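Local structure of glycosyltransferase (Streptomyces halstedii, 3WAD) at residues F152-W157 / M213-E218; V281-A286 / D303-H308; D114-A119 / G136-E141; I338-L343 / V361-D366; V273-A278 / Q375-I380. The protein is a glycosyltransferase of the GT-B fold, in which one chain forms two domains, each built round a parallel beta-sheet. One frame throughout, in Å; residues are numbered along the deposited sequence.

Contact 1 (F152-W157 / M213-E218); sequences FGLDQW and MSFPSE
In both L154 (chi1 -49°) and F215 (chi1 -56°), CG lies beside the backbone N and opposite the carbonyl carbon, and these turns bring the leucine branches up against the phenylalanine ring. The two side chains meet at about a right angle. L154 CD1 sits over one ring face, 3.9 Å from the centroid of F215 and 29° off the normal, a CH-pi contact. A branched aliphatic residue suits this spot, because CD1 can rest on the ring while CD2 reaches the backbone of S214, 4.0 Å from S214 CA. The D155 carbonyl lies near the plane of the F215 ring, D155 O being 3.7 Å from CD2. The Q156 chain bends back at its second torsion, so that OE1 comes obliquely to within 3.3 Å of F215 CE2. R159 donates from NH2 to Q156 OE1 and also makes a cation-pi contact with F215, so one guanidinium serves both the amide and the ring. One water joins the two backbones, accepting from D155 N at 2.7 Å and, weakly, from F215 N at 3.3 Å. D155 is the N-cap of helix 156-168: its OD1 takes the N-H of G158 and is also paired with R149, so the carboxylate anchors the helix start. L154 O and Q156 NE2 bond to W344, L154 N bonds to D345, and L154 and M213 pack on helix 346-355. Loops of the N-terminal domain thus meet the C-terminal one, at the domain junction characteristic of GT-B enzymes.

Contact 2 (V281-A286 / D303-H308); sequences VATFSA and DFVPLH
The carbonyl oxygen of F284 is the polar atom that lies nearest segment 303-308, with F284 O 3.7 Å from D303 CA and 4.1 Å from D303 CB. It touches carbon there, and no hydrogen bond crosses between the two segments. The rest of the contact belongs to T283, the last residue of its strand. Its OG1 stands between the backbone N and the carbonyl carbon (chi1 64°), which leaves CG2 beside the N and aimed at segment 303-308. This methyl meets V305 CG1 at 4.1 Å, the two side chains crossing at about a right angle, and T283 CB has D303 O 4.2 Å away. Beta-branched residues suit the place, since each lends a methyl close to its backbone. V305 is buried, also touching W238 and L239 of helix 237-240, and V281 reaches W238 as well. D303, whose side chain leads off the contact, is exposed, as an acid readily is. F284 turns the other way, onto L250. Just upstream, A282 is hydrogen-bonded to R300 and V302. Segment 281-286 thus holds the end of strand 279-283, and segment 303-308 follows directly on its parallel neighbour, the outermost strand 299-302; helix 286-292 links the two strands in the beta-alpha-beta arrangement of a Rossmann-like sheet.

Contact 3 (D114-A119 / G136-E141); sequences DLVAHA and GPIAAE
Apolar contacts between side chains centre on A139, whose single methyl faces L115, V116 and A119 on the other helix. L115 CG lies 3.7 Å from A139 CB and L115 CD2 3.8 Å from the same methyl, so the leucine presents its branch point and one arm to it. Its CG is turned anti to the backbone N (chi1 -171°), which carries the branch across to segment 136-141. A119 CB meets A139 CB at 4.1 Å, two small residues facing each other. On the flank, V116 CG2 touches I138 CG2 at 4.1 Å. A second group of contacts sets side chain against backbone: V116 CG2 packs 3.8 Å from A139 CA, A119 CB is 3.7 Å from A139 O, and L115 CD2 is 3.8 Å from G136 N. Alanine and glycine leave their main chain accessible in this way, and the short axes can approach to 8.4 Å, running roughly the same way at 32° to each other. Both helices belong to the Rossmann-like N-terminal domain: helix 109-122 leads into strand 126-130, and helix 135-141 follows that strand. L115 and A119 also rest on L4 of strand 2-6, while P137 and A140 lie against strands 126-130 and 147-150. Polar interactions stay within each helix or lead elsewhere. Backbone bonds such as A119 N to L115 O and A140 N to G136 O hold the turns, H118 NE2 pairs with H32 ND1, and E141 OE1 with H147 NE2. On another side of helix 109-122, D114, A117 and H118 pack on R240 of the second subunit.

Contact 4 (I338-L343 / V361-D366); sequences IVPNWL and VTEVPD
P340 and V361 meet at about a right angle, the proline presenting CD to V361 CG1 at 3.7 Å. V339 and V364 cross in the same manner, with V339 CG1 4.0 Å from V364 CG2. That one V364 methyl also approaches W342 CZ3, at 3.8 Å and obliquely, while V364 CB lies in the plane of the indole at its edge. A valine suits the position: CG2, set beside its own N by chi1 of 169°, serves V339, the P340 carbonyl and the indole together. The segments continue two neighbouring parallel strands of the C-terminal sheet, 336-338 and the outermost 359-361, past their C-terminal ends. T362 N bonds to I338 O at 3.1 Å, 150° at the hydrogen and 164° at the carbonyl. Beyond it P340, which has no N-H to offer, ends this pairing. T362 O is buried with no hydrogen-bond partner, but V339 CA supplies a C-H contact at 3.5 Å. E363 bends at its second torsion, bringing OE1 close to P340 CG and into reach of a water. This water donates to E363 OE1 (2.9 Å) and P340 O (2.8 Å) and accepts from V364 N (2.8 Å), bridging the loops with three bonds.

Contact 5 (V273-A278 / Q375-I380); sequences VADIDA and QLRRLI
L376 is the bump of this contact, carried by helix 369-381 where it covers the parallel sheet of the Rossmann-like C-terminal domain. Its CD2 fills a hollow formed by the end of helix 266-274 and the turn after it: V273 O lies 3.8 Å from L376 CD2, V273 CG1 4.1 Å and I276 CD1 3.9 Å. A leucine suits the place because it is apolar and forked: CD2 faces V273 and I276, and the side chain also packs on V248, A316, V318 and L337 of the sheet. I276 in turn wedges between neighbours one helical turn apart, its CD1 against L376 and, more loosely, I380 CG1, while its CG2 meets R377 CG at 3.8 Å. The chain on each side of I276 is tightly turned, with inverse gamma turns centred on D275 and D277. Outside this apolar patch R377 reaches over the turn. D275 OD2 forms a salt bridge with R377 NH2 at 3.1 Å, although the place of that nitrogen is less certain, and the carboxylate and guanidinium planes stand 67° apart. The D275 carbonyl is not hydrogen-bonded to the arginine, since D275 O sits 3.1 Å above the guanidinium plane of R377, over its centre.

From the N terminus, contact 3 closes first, bringing helix 135-141 back beside helix 109-122. Contact 1 follows in series, closing a longer loop in the same domain. Contact 5 then spans most of the C-terminal domain, and within that span lie contact 2 and after it contact 4, each complete before the next opens; no two cross. Contacts 2 and 4 lie toward opposite edges of the C-terminal sheet, and contact 5 joins the end of helix 266-274 and the turn after it to helix 369-381. Contacts 4 and 5 touch, V361 O probably bonding to Q375 NE2 at 3.1 Å. Contact 1, whose nearest atoms lie about 7 Å from contact 4, links the domains through W344 and D345.

Contact 1 (F152-W157 / M213-E218)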
# COMPACT_ATOMS: atom_id res chain seq x y z
N PHE B 152 14.53 10.70 7.39
CA PHE B 152 14.02 10.90 6.02
C PHE B 152 15.21 11.39 5.15
O PHE B 152 15.06 11.72 3.96
CB PHE B 152 12.82 11.91 6.10
CG PHE B 152 13.23 13.24 6.65
CD1 PHE B 152 13.89 14.17 5.80
CD2 PHE B 152 13.03 13.54 7.98
CE1 PHE B 152 14.34 15.39 6.34
CE2 PHE B 152 13.47 14.68 8.50
CZ PHE B 152 14.13 15.63 7.68
N GLY B 153 16.41 11.40 5.73
CA GLY B 153 17.68 11.66 4.99
C GLY B 153 18.72 11.44 6.08
O GLY B 153 18.49 10.68 7.03
N LEU B 154 19.84 12.16 6.01
CA LEU B 154 20.77 12.17 7.14
C LEU B 154 20.26 12.79 8.44
O LEU B 154 19.33 13.60 8.47
CB LEU B 154 22.09 12.84 6.71
CG LEU B 154 22.81 12.43 5.42
CD1 LEU B 154 24.19 13.18 5.33
CD2 LEU B 154 23.02 10.93 5.20
N ASP B 155 20.86 12.38 9.55
CA ASP B 155 20.39 12.81 10.85
C ASP B 155 21.07 14.12 11.30
O ASP B 155 21.88 14.11 12.23
CB ASP B 155 20.61 11.68 11.87
CG ASP B 155 19.91 11.94 13.18
OD1 ASP B 155 19.06 12.89 13.35
OD2 ASP B 155 20.19 11.13 14.07
N GLN B 156 20.74 15.23 10.62
CA GLN B 156 21.29 16.53 10.97
C GLN B 156 21.01 16.83 12.42
O GLN B 156 21.83 17.42 13.14
CB GLN B 156 20.64 17.63 10.11
CG GLN B 156 20.92 17.56 8.62
CD GLN B 156 22.39 17.81 8.22
OE1 GLN B 156 23.31 17.82 9.06
NE2 GLN B 156 22.60 18.06 6.90
N TRP B 157 19.79 16.48 12.86
CA TRP B 157 19.35 16.90 14.19
C TRP B 157 20.14 16.12 15.22
O TRP B 157 20.56 16.70 16.22
CB TRP B 157 17.86 16.58 14.34
CG TRP B 157 17.13 17.15 15.56
CD1 TRP B 157 16.66 16.44 16.64
CD2 TRP B 157 16.70 18.51 15.75
NE1 TRP B 157 15.99 17.29 17.51
CE2 TRP B 157 16.00 18.56 16.99
CE3 TRP B 157 16.92 19.71 15.06
CZ2 TRP B 157 15.43 19.74 17.50
CZ3 TRP B 157 16.34 20.91 15.55
CH2 TRP B 157 15.60 20.91 16.78
N MET B 213 27.18 6.58 3.96
CA MET B 213 27.11 8.01 3.75
C MET B 213 26.53 8.71 4.97
O MET B 213 26.38 9.92 4.95
CB MET B 213 26.30 8.40 2.48
CG MET B 213 24.86 7.84 2.48
SD MET B 213 23.73 8.63 1.26
CE MET B 213 23.24 9.96 2.25
N SER B 214 26.21 7.97 6.03
CA SER B 214 25.60 8.59 7.21
C SER B 214 26.62 9.28 8.12
O SER B 214 27.81 8.94 8.06
CB SER B 214 24.83 7.58 8.01
OG SER B 214 23.75 7.07 7.21
N PHE B 215 26.16 10.23 8.94
CA PHE B 215 27.01 10.79 10.00
C PHE B 215 27.32 9.73 11.07
O PHE B 215 26.49 8.86 11.29
CB PHE B 215 26.34 11.98 10.68
CG PHE B 215 25.96 13.06 9.75
CD1 PHE B 215 26.86 13.50 8.77
CD2 PHE B 215 24.68 13.66 9.86
CE1 PHE B 215 26.50 14.54 7.90
CE2 PHE B 215 24.28 14.71 9.01
CZ PHE B 215 25.19 15.18 8.01
N PRO B 216 28.53 9.81 11.72
CA PRO B 216 28.75 9.04 12.98
C PRO B 216 27.73 9.48 14.02
O PRO B 216 27.34 10.66 14.07
CB PRO B 216 30.19 9.42 13.42
CG PRO B 216 30.55 10.68 12.66
CD PRO B 216 29.74 10.59 11.33
N SER B 217 27.22 8.54 14.79
CA SER B 217 26.25 8.85 15.82
C SER B 217 26.76 8.28 17.16
O SER B 217 27.39 7.27 17.20
CB SER B 217 24.88 8.24 15.45
OG SER B 217 23.88 8.56 16.42
N GLU B 218 26.51 8.96 18.25
CA GLU B 218 26.80 8.43 19.56
C GLU B 218 25.68 7.46 19.95
O GLU B 218 25.68 6.90 21.03
CB GLU B 218 26.90 9.57 20.57
CG GLU B 218 28.25 10.33 20.52
CD GLU B 218 28.35 11.38 21.62
OE1 GLU B 218 28.14 11.02 22.80
OE2 GLU B 218 28.64 12.58 21.31
O HOH W 1 22.89 10.57 9.42

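Contact 2 (V281-A286 / D303-H308)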
# COMPACT_ATOMS: atom_id res chain seq x y z
N VAL B 281 14.38 12.49 -20.89
CA VAL B 281 13.02 12.62 -20.34
C VAL B 281 13.11 13.72 -19.28
O VAL B 281 13.88 13.60 -18.33
CB VAL B 281 12.48 11.23 -19.82
CG1 VAL B 281 11.08 11.37 -19.27
CG2 VAL B 281 12.52 10.19 -20.95
N ALA B 282 12.43 14.84 -19.49
CA ALA B 282 12.54 16.01 -18.58
C ALA B 282 11.20 16.31 -17.95
O ALA B 282 10.18 16.31 -18.61
CB ALA B 282 13.02 17.21 -19.34
N THR B 283 11.19 16.55 -16.65
CA THR B 283 9.99 16.96 -15.97
C THR B 283 9.94 18.50 -15.90
O THR B 283 10.86 19.17 -15.41
CB THR B 283 9.80 16.24 -14.59
OG1 THR B 283 10.85 16.62 -13.69
CG2 THR B 283 9.85 14.72 -14.76
N PHE B 284 8.85 19.06 -16.44
CA PHE B 284 8.63 20.49 -16.49
C PHE B 284 7.15 20.88 -16.23
O PHE B 284 6.25 20.20 -16.68
CB PHE B 284 9.00 21.01 -17.90
CG PHE B 284 10.47 21.06 -18.16
CD1 PHE B 284 11.33 21.64 -17.26
CD2 PHE B 284 10.99 20.53 -19.34
CE1 PHE B 284 12.73 21.71 -17.54
CE2 PHE B 284 12.40 20.57 -19.61
CZ PHE B 284 13.25 21.16 -18.70
N SER B 285 6.92 22.00 -15.54
CA SER B 285 5.61 22.69 -15.51
C SER B 285 4.98 22.88 -16.90
O SER B 285 5.62 22.66 -17.93
CB SER B 285 5.78 24.11 -14.96
OG SER B 285 6.71 24.16 -13.91
N ALA B 286 3.73 23.34 -16.91
CA ALA B 286 3.13 23.99 -18.08
C ALA B 286 3.77 25.39 -18.26
O ALA B 286 4.02 25.84 -19.39
CB ALA B 286 1.61 24.10 -17.91
N ASP B 303 4.96 16.13 -17.25
CA ASP B 303 4.83 16.86 -15.97
C ASP B 303 5.26 15.97 -14.79
O ASP B 303 5.65 16.48 -13.76
CB ASP B 303 3.41 17.35 -15.74
CG ASP B 303 2.42 16.21 -15.64
OD1 ASP B 303 2.46 15.30 -16.51
OD2 ASP B 303 1.58 16.21 -14.70
N PHE B 304 5.20 14.65 -14.96
CA PHE B 304 5.63 13.70 -13.91
C PHE B 304 5.97 12.38 -14.55
O PHE B 304 5.33 12.00 -15.52
CB PHE B 304 4.57 13.47 -12.80
CG PHE B 304 4.91 12.29 -11.85
CD1 PHE B 304 5.79 12.46 -10.76
CD2 PHE B 304 4.35 11.00 -12.08
CE1 PHE B 304 6.09 11.35 -9.90
CE2 PHE B 304 4.65 9.88 -11.22
CZ PHE B 304 5.52 10.07 -10.13
N VAL B 305 7.01 11.70 -14.03
CA VAL B 305 7.27 10.32 -14.45
C VAL B 305 7.62 9.40 -13.27
O VAL B 305 8.39 9.81 -12.41
CB VAL B 305 8.38 10.25 -15.50
CG1 VAL B 305 9.75 10.64 -14.86
CG2 VAL B 305 8.38 8.86 -16.18
N PRO B 306 7.04 8.19 -13.22
CA PRO B 306 7.45 7.16 -12.22
C PRO B 306 8.89 6.64 -12.41
O PRO B 306 9.18 5.87 -13.33
CB PRO B 306 6.41 6.06 -12.40
CG PRO B 306 5.97 6.18 -13.91
CD PRO B 306 5.99 7.69 -14.15
N LEU B 307 9.79 7.09 -11.53
CA LEU B 307 11.22 6.85 -11.64
C LEU B 307 11.55 5.38 -11.71
O LEU B 307 12.47 4.97 -12.39
CB LEU B 307 11.94 7.43 -10.42
CG LEU B 307 12.66 8.77 -10.52
CD1 LEU B 307 12.40 9.54 -11.82
CD2 LEU B 307 12.40 9.60 -9.28
N HIS B 308 10.82 4.57 -10.93
CA HIS B 308 11.11 3.15 -10.91
C HIS B 308 10.73 2.58 -12.24
O HIS B 308 11.28 1.58 -12.57
CB HIS B 308 10.34 2.44 -9.80
CG HIS B 308 8.87 2.74 -9.83
ND1 HIS B 308 7.93 1.84 -10.30
CD2 HIS B 308 8.18 3.84 -9.45
CE1 HIS B 308 6.72 2.38 -10.21
NE2 HIS B 308 6.85 3.59 -9.69

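Contact 3 (D114-A119 / G136-E141)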
# COMPACT_ATOMS: atom_id res chain seq x y z
N ASP B 114 -4.76 15.43 20.31
CA ASP B 114 -5.45 14.38 19.52
C ASP B 114 -4.63 13.17 19.41
O ASP B 114 -5.17 12.07 19.50
CB ASP B 114 -5.84 14.79 18.08
CG ASP B 114 -6.94 15.81 18.05
OD1 ASP B 114 -7.24 16.38 19.14
OD2 ASP B 114 -7.49 16.09 16.95
N LEU B 115 -3.33 13.28 19.13
CA LEU B 115 -2.54 12.02 19.04
C LEU B 115 -2.41 11.26 20.42
O LEU B 115 -2.40 10.03 20.45
CB LEU B 115 -1.14 12.20 18.40
CG LEU B 115 -0.33 10.94 18.06
CD1 LEU B 115 -0.95 10.18 16.85
CD2 LEU B 115 1.12 11.31 17.68
N VAL B 116 -2.18 12.01 21.50
CA VAL B 116 -2.17 11.38 22.87
C VAL B 116 -3.51 10.63 23.18
O VAL B 116 -3.51 9.43 23.49
CB VAL B 116 -1.87 12.38 23.95
CG1 VAL B 116 -1.85 11.67 25.34
CG2 VAL B 116 -0.47 13.06 23.69
N ALA B 117 -4.63 11.34 23.00
CA ALA B 117 -5.96 10.74 23.14
C ALA B 117 -6.10 9.45 22.38
O ALA B 117 -6.59 8.49 22.96
CB ALA B 117 -7.08 11.70 22.77
N HIS B 118 -5.69 9.41 21.09
CA HIS B 118 -5.68 8.16 20.29
C HIS B 118 -4.75 7.09 20.83
O HIS B 118 -5.04 5.85 20.77
CB HIS B 118 -5.31 8.44 18.81
CG HIS B 118 -5.45 7.23 17.92
ND1 HIS B 118 -6.68 6.68 17.65
CD2 HIS B 118 -4.54 6.49 17.24
CE1 HIS B 118 -6.52 5.62 16.86
NE2 HIS B 118 -5.23 5.48 16.60
N ALA B 119 -3.56 7.52 21.27
CA ALA B 119 -2.62 6.52 21.84
C ALA B 119 -3.29 5.92 23.11
O ALA B 119 -3.26 4.71 23.27
CB ALA B 119 -1.16 7.09 22.11
N GLY B 136 4.74 12.55 18.07
CA GLY B 136 5.09 11.13 18.14
C GLY B 136 5.58 10.66 19.53
O GLY B 136 4.94 9.77 20.17
N PRO B 137 6.74 11.21 19.99
CA PRO B 137 7.30 10.77 21.27
C PRO B 137 6.43 11.15 22.49
O PRO B 137 6.49 10.41 23.43
CB PRO B 137 8.70 11.46 21.32
CG PRO B 137 8.56 12.70 20.43
CD PRO B 137 7.58 12.23 19.32
N ILE B 138 5.74 12.29 22.50
CA ILE B 138 4.82 12.67 23.60
C ILE B 138 3.70 11.59 23.75
O ILE B 138 3.48 10.97 24.88
CB ILE B 138 4.24 14.06 23.37
CG1 ILE B 138 5.38 15.09 23.20
CG2 ILE B 138 3.27 14.52 24.49
CD1 ILE B 138 6.31 15.21 24.44
N ALA B 139 3.04 11.29 22.61
CA ALA B 139 1.97 10.31 22.63
C ALA B 139 2.48 8.94 23.13
O ALA B 139 1.80 8.32 23.99
CB ALA B 139 1.33 10.17 21.25
N ALA B 140 3.65 8.49 22.66
CA ALA B 140 4.21 7.18 22.99
C ALA B 140 4.50 6.98 24.46
O ALA B 140 4.38 5.85 24.96
CB ALA B 140 5.50 6.90 22.24
N GLU B 141 4.93 8.06 25.09
CA GLU B 141 5.38 8.05 26.45
C GLU B 141 4.21 8.22 27.42
O GLU B 141 4.35 8.03 28.62
CB GLU B 141 6.36 9.21 26.67
CG GLU B 141 7.64 8.95 25.87
CD GLU B 141 8.72 8.27 26.66
OE1 GLU B 141 9.85 8.10 26.09
OE2 GLU B 141 8.44 7.93 27.84

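Contact 4 (I338-L343 / V361-D366)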
# COMPACT_ATOMS: atom_id res chain seq x y z
N ILE B 338 24.26 15.90 -9.83
CA ILE B 338 23.57 16.50 -8.69
C ILE B 338 23.80 17.98 -8.72
O ILE B 338 24.92 18.42 -8.79
CB ILE B 338 24.05 15.86 -7.31
CG1 ILE B 338 23.83 14.34 -7.32
CG2 ILE B 338 23.25 16.45 -6.10
CD1 ILE B 338 24.65 13.55 -6.29
N VAL B 339 22.73 18.74 -8.71
CA VAL B 339 22.81 20.16 -8.51
C VAL B 339 22.20 20.42 -7.10
O VAL B 339 20.99 20.65 -6.99
CB VAL B 339 22.05 20.94 -9.61
CG1 VAL B 339 22.06 22.49 -9.32
CG2 VAL B 339 22.67 20.71 -10.97
N PRO B 340 23.03 20.40 -6.02
CA PRO B 340 22.38 20.28 -4.69
C PRO B 340 21.51 21.46 -4.30
O PRO B 340 21.85 22.62 -4.49
CB PRO B 340 23.53 20.12 -3.70
CG PRO B 340 24.79 19.76 -4.53
CD PRO B 340 24.48 20.12 -5.99
N ASN B 341 20.36 21.14 -3.75
CA ASN B 341 19.58 22.12 -3.11
C ASN B 341 20.14 22.20 -1.67
O ASN B 341 21.15 21.59 -1.38
CB ASN B 341 18.11 21.71 -3.18
CG ASN B 341 17.19 22.85 -2.87
OD1 ASN B 341 16.06 22.84 -3.34
ND2 ASN B 341 17.65 23.86 -2.07
N TRP B 342 19.56 22.98 -0.80
CA TRP B 342 20.08 23.00 0.57
C TRP B 342 18.93 22.86 1.53
O TRP B 342 18.97 23.43 2.58
CB TRP B 342 20.88 24.29 0.82
CG TRP B 342 20.17 25.53 0.27
CD1 TRP B 342 19.18 26.29 0.90
CD2 TRP B 342 20.38 26.15 -1.03
NE1 TRP B 342 18.77 27.31 0.07
CE2 TRP B 342 19.48 27.26 -1.11
CE3 TRP B 342 21.24 25.87 -2.13
CZ2 TRP B 342 19.42 28.11 -2.27
CZ3 TRP B 342 21.17 26.70 -3.28
CH2 TRP B 342 20.27 27.81 -3.33
N LEU B 343 17.90 22.12 1.17
CA LEU B 343 16.77 21.95 2.10
C LEU B 343 17.13 21.07 3.30
O LEU B 343 16.56 21.24 4.36
CB LEU B 343 15.56 21.35 1.41
CG LEU B 343 14.60 22.27 0.66
CD1 LEU B 343 15.36 23.07 -0.29
CD2 LEU B 343 13.53 21.42 -0.05
N VAL B 361 29.09 16.72 -9.50
CA VAL B 361 28.31 17.74 -8.81
C VAL B 361 28.54 19.12 -9.44
O VAL B 361 29.69 19.49 -9.65
CB VAL B 361 28.69 17.83 -7.26
CG1 VAL B 361 27.88 18.87 -6.53
CG2 VAL B 361 28.54 16.45 -6.54
N THR B 362 27.49 19.89 -9.68
CA THR B 362 27.65 21.34 -9.89
C THR B 362 26.88 22.16 -8.89
O THR B 362 25.67 22.13 -8.91
CB THR B 362 27.24 21.79 -11.32
OG1 THR B 362 28.04 21.08 -12.26
CG2 THR B 362 27.49 23.29 -11.49
N GLU B 363 27.54 22.91 -8.02
CA GLU B 363 26.78 23.75 -7.08
C GLU B 363 25.98 24.78 -7.80
O GLU B 363 26.35 25.20 -8.88
CB GLU B 363 27.68 24.46 -6.12
CG GLU B 363 28.62 23.58 -5.37
CD GLU B 363 27.94 22.77 -4.24
OE1 GLU B 363 26.77 23.07 -3.84
OE2 GLU B 363 28.60 21.84 -3.71
N VAL B 364 24.89 25.22 -7.19
CA VAL B 364 24.07 26.27 -7.76
C VAL B 364 24.91 27.49 -8.24
O VAL B 364 24.88 27.80 -9.44
CB VAL B 364 22.90 26.66 -6.82
CG1 VAL B 364 22.22 27.91 -7.27
CG2 VAL B 364 21.86 25.55 -6.82
N PRO B 365 25.67 28.17 -7.34
CA PRO B 365 26.52 29.30 -7.82
C PRO B 365 27.47 29.03 -9.03
O PRO B 365 27.91 30.01 -9.64
CB PRO B 365 27.34 29.69 -6.57
CG PRO B 365 27.12 28.59 -5.56
CD PRO B 365 25.77 28.01 -5.88
N ASP B 366 27.79 27.77 -9.35
CA ASP B 366 28.67 27.38 -10.51
C ASP B 366 27.93 26.85 -11.73
O ASP B 366 28.53 26.27 -12.64
CB ASP B 366 29.64 26.27 -10.11
CG ASP B 366 30.54 26.66 -8.98
OD1 ASP B 366 30.80 27.87 -8.74
OD2 ASP B 366 31.00 25.73 -8.31
O HOH W 2 24.25 24.08 -4.73

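Contact 5 (V273-A278 / Q375-I380)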
# COMPACT_ATOMS: atom_id res chain seq x y z
N VAL B 273 22.00 20.91 -22.11
CA VAL B 273 21.76 19.65 -21.46
C VAL B 273 21.30 18.60 -22.47
O VAL B 273 21.79 17.46 -22.44
CB VAL B 273 20.73 19.83 -20.32
CG1 VAL B 273 20.49 18.54 -19.67
CG2 VAL B 273 21.29 20.80 -19.29
N ALA B 274 20.46 18.99 -23.43
CA ALA B 274 20.06 18.02 -24.46
C ALA B 274 21.15 17.67 -25.51
O ALA B 274 21.03 16.72 -26.27
CB ALA B 274 18.77 18.49 -25.16
N ASP B 275 22.24 18.43 -25.55
CA ASP B 275 23.22 18.25 -26.64
C ASP B 275 24.19 17.11 -26.31
O ASP B 275 25.37 17.30 -26.07
CB ASP B 275 23.87 19.61 -26.93
CG ASP B 275 24.83 19.57 -28.12
OD1 ASP B 275 24.67 18.68 -29.01
OD2 ASP B 275 25.78 20.41 -28.09
N ILE B 276 23.66 15.90 -26.28
CA ILE B 276 24.36 14.74 -25.77
C ILE B 276 23.88 13.52 -26.54
O ILE B 276 22.85 13.52 -27.18
CB ILE B 276 24.02 14.53 -24.23
CG1 ILE B 276 22.52 14.19 -24.05
CG2 ILE B 276 24.40 15.80 -23.42
CD1 ILE B 276 22.26 13.11 -23.06
N ASP B 277 24.61 12.43 -26.46
CA ASP B 277 24.21 11.29 -27.27
C ASP B 277 23.22 10.38 -26.54
O ASP B 277 23.59 9.25 -26.18
CB ASP B 277 25.43 10.52 -27.77
CG ASP B 277 25.15 9.74 -29.06
OD1 ASP B 277 24.02 9.86 -29.61
OD2 ASP B 277 26.07 9.01 -29.50
N ALA B 278 21.97 10.86 -26.35
CA ALA B 278 20.90 10.13 -25.62
C ALA B 278 19.58 10.87 -25.70
O ALA B 278 19.57 12.07 -26.00
CB ALA B 278 21.31 9.91 -24.17
N GLN B 375 29.40 17.70 -17.87
CA GLN B 375 29.28 16.63 -16.84
C GLN B 375 28.40 15.47 -17.34
O GLN B 375 28.78 14.29 -17.23
CB GLN B 375 28.77 17.27 -15.56
CG GLN B 375 29.81 18.13 -14.88
CD GLN B 375 29.35 18.61 -13.48
OE1 GLN B 375 28.19 18.91 -13.26
NE2 GLN B 375 30.25 18.67 -12.55
N LEU B 376 27.25 15.79 -17.91
CA LEU B 376 26.35 14.76 -18.42
C LEU B 376 27.01 13.90 -19.48
O LEU B 376 26.84 12.65 -19.47
CB LEU B 376 25.04 15.36 -18.97
CG LEU B 376 23.91 14.34 -19.28
CD1 LEU B 376 23.70 13.41 -18.10
CD2 LEU B 376 22.61 15.03 -19.65
N ARG B 377 27.77 14.55 -20.38
CA ARG B 377 28.48 13.86 -21.40
C ARG B 377 29.50 12.89 -20.77
O ARG B 377 29.64 11.79 -21.26
CB ARG B 377 29.14 14.87 -22.35
CG ARG B 377 28.17 15.52 -23.31
CD ARG B 377 28.92 16.18 -24.46
NE ARG B 377 28.43 17.52 -24.84
CZ ARG B 377 28.52 18.04 -26.07
NH1 ARG B 377 29.02 17.33 -27.07
NH2 ARG B 377 28.08 19.24 -26.34
N ARG B 378 30.19 13.28 -19.71
CA ARG B 378 31.08 12.33 -19.02
C ARG B 378 30.40 11.11 -18.41
O ARG B 378 30.86 9.96 -18.56
CB ARG B 378 31.90 13.02 -17.96
CG ARG B 378 32.83 14.08 -18.55
CD ARG B 378 33.75 14.55 -17.50
NE ARG B 378 34.45 13.39 -16.93
CZ ARG B 378 34.96 13.35 -15.70
NH1 ARG B 378 34.86 14.35 -14.85
NH2 ARG B 378 35.59 12.26 -15.34
N LEU B 379 29.28 11.35 -17.74
CA LEU B 379 28.47 10.26 -17.14
C LEU B 379 28.05 9.22 -18.16
O LEU B 379 28.10 8.00 -17.87
CB LEU B 379 27.23 10.85 -16.48
CG LEU B 379 27.49 11.73 -15.27
CD1 LEU B 379 26.17 12.03 -14.59
CD2 LEU B 379 28.43 11.01 -14.34
N ILE B 380 27.68 9.71 -19.34
CA ILE B 380 27.30 8.94 -20.53
C ILE B 380 28.53 8.20 -21.08
O ILE B 380 28.42 7.02 -21.45
CB ILE B 380 26.68 9.89 -21.66
CG1 ILE B 380 25.17 10.03 -21.58
CG2 ILE B 380 26.86 9.32 -23.04
CD1 ILE B 380 24.60 9.72 -20.22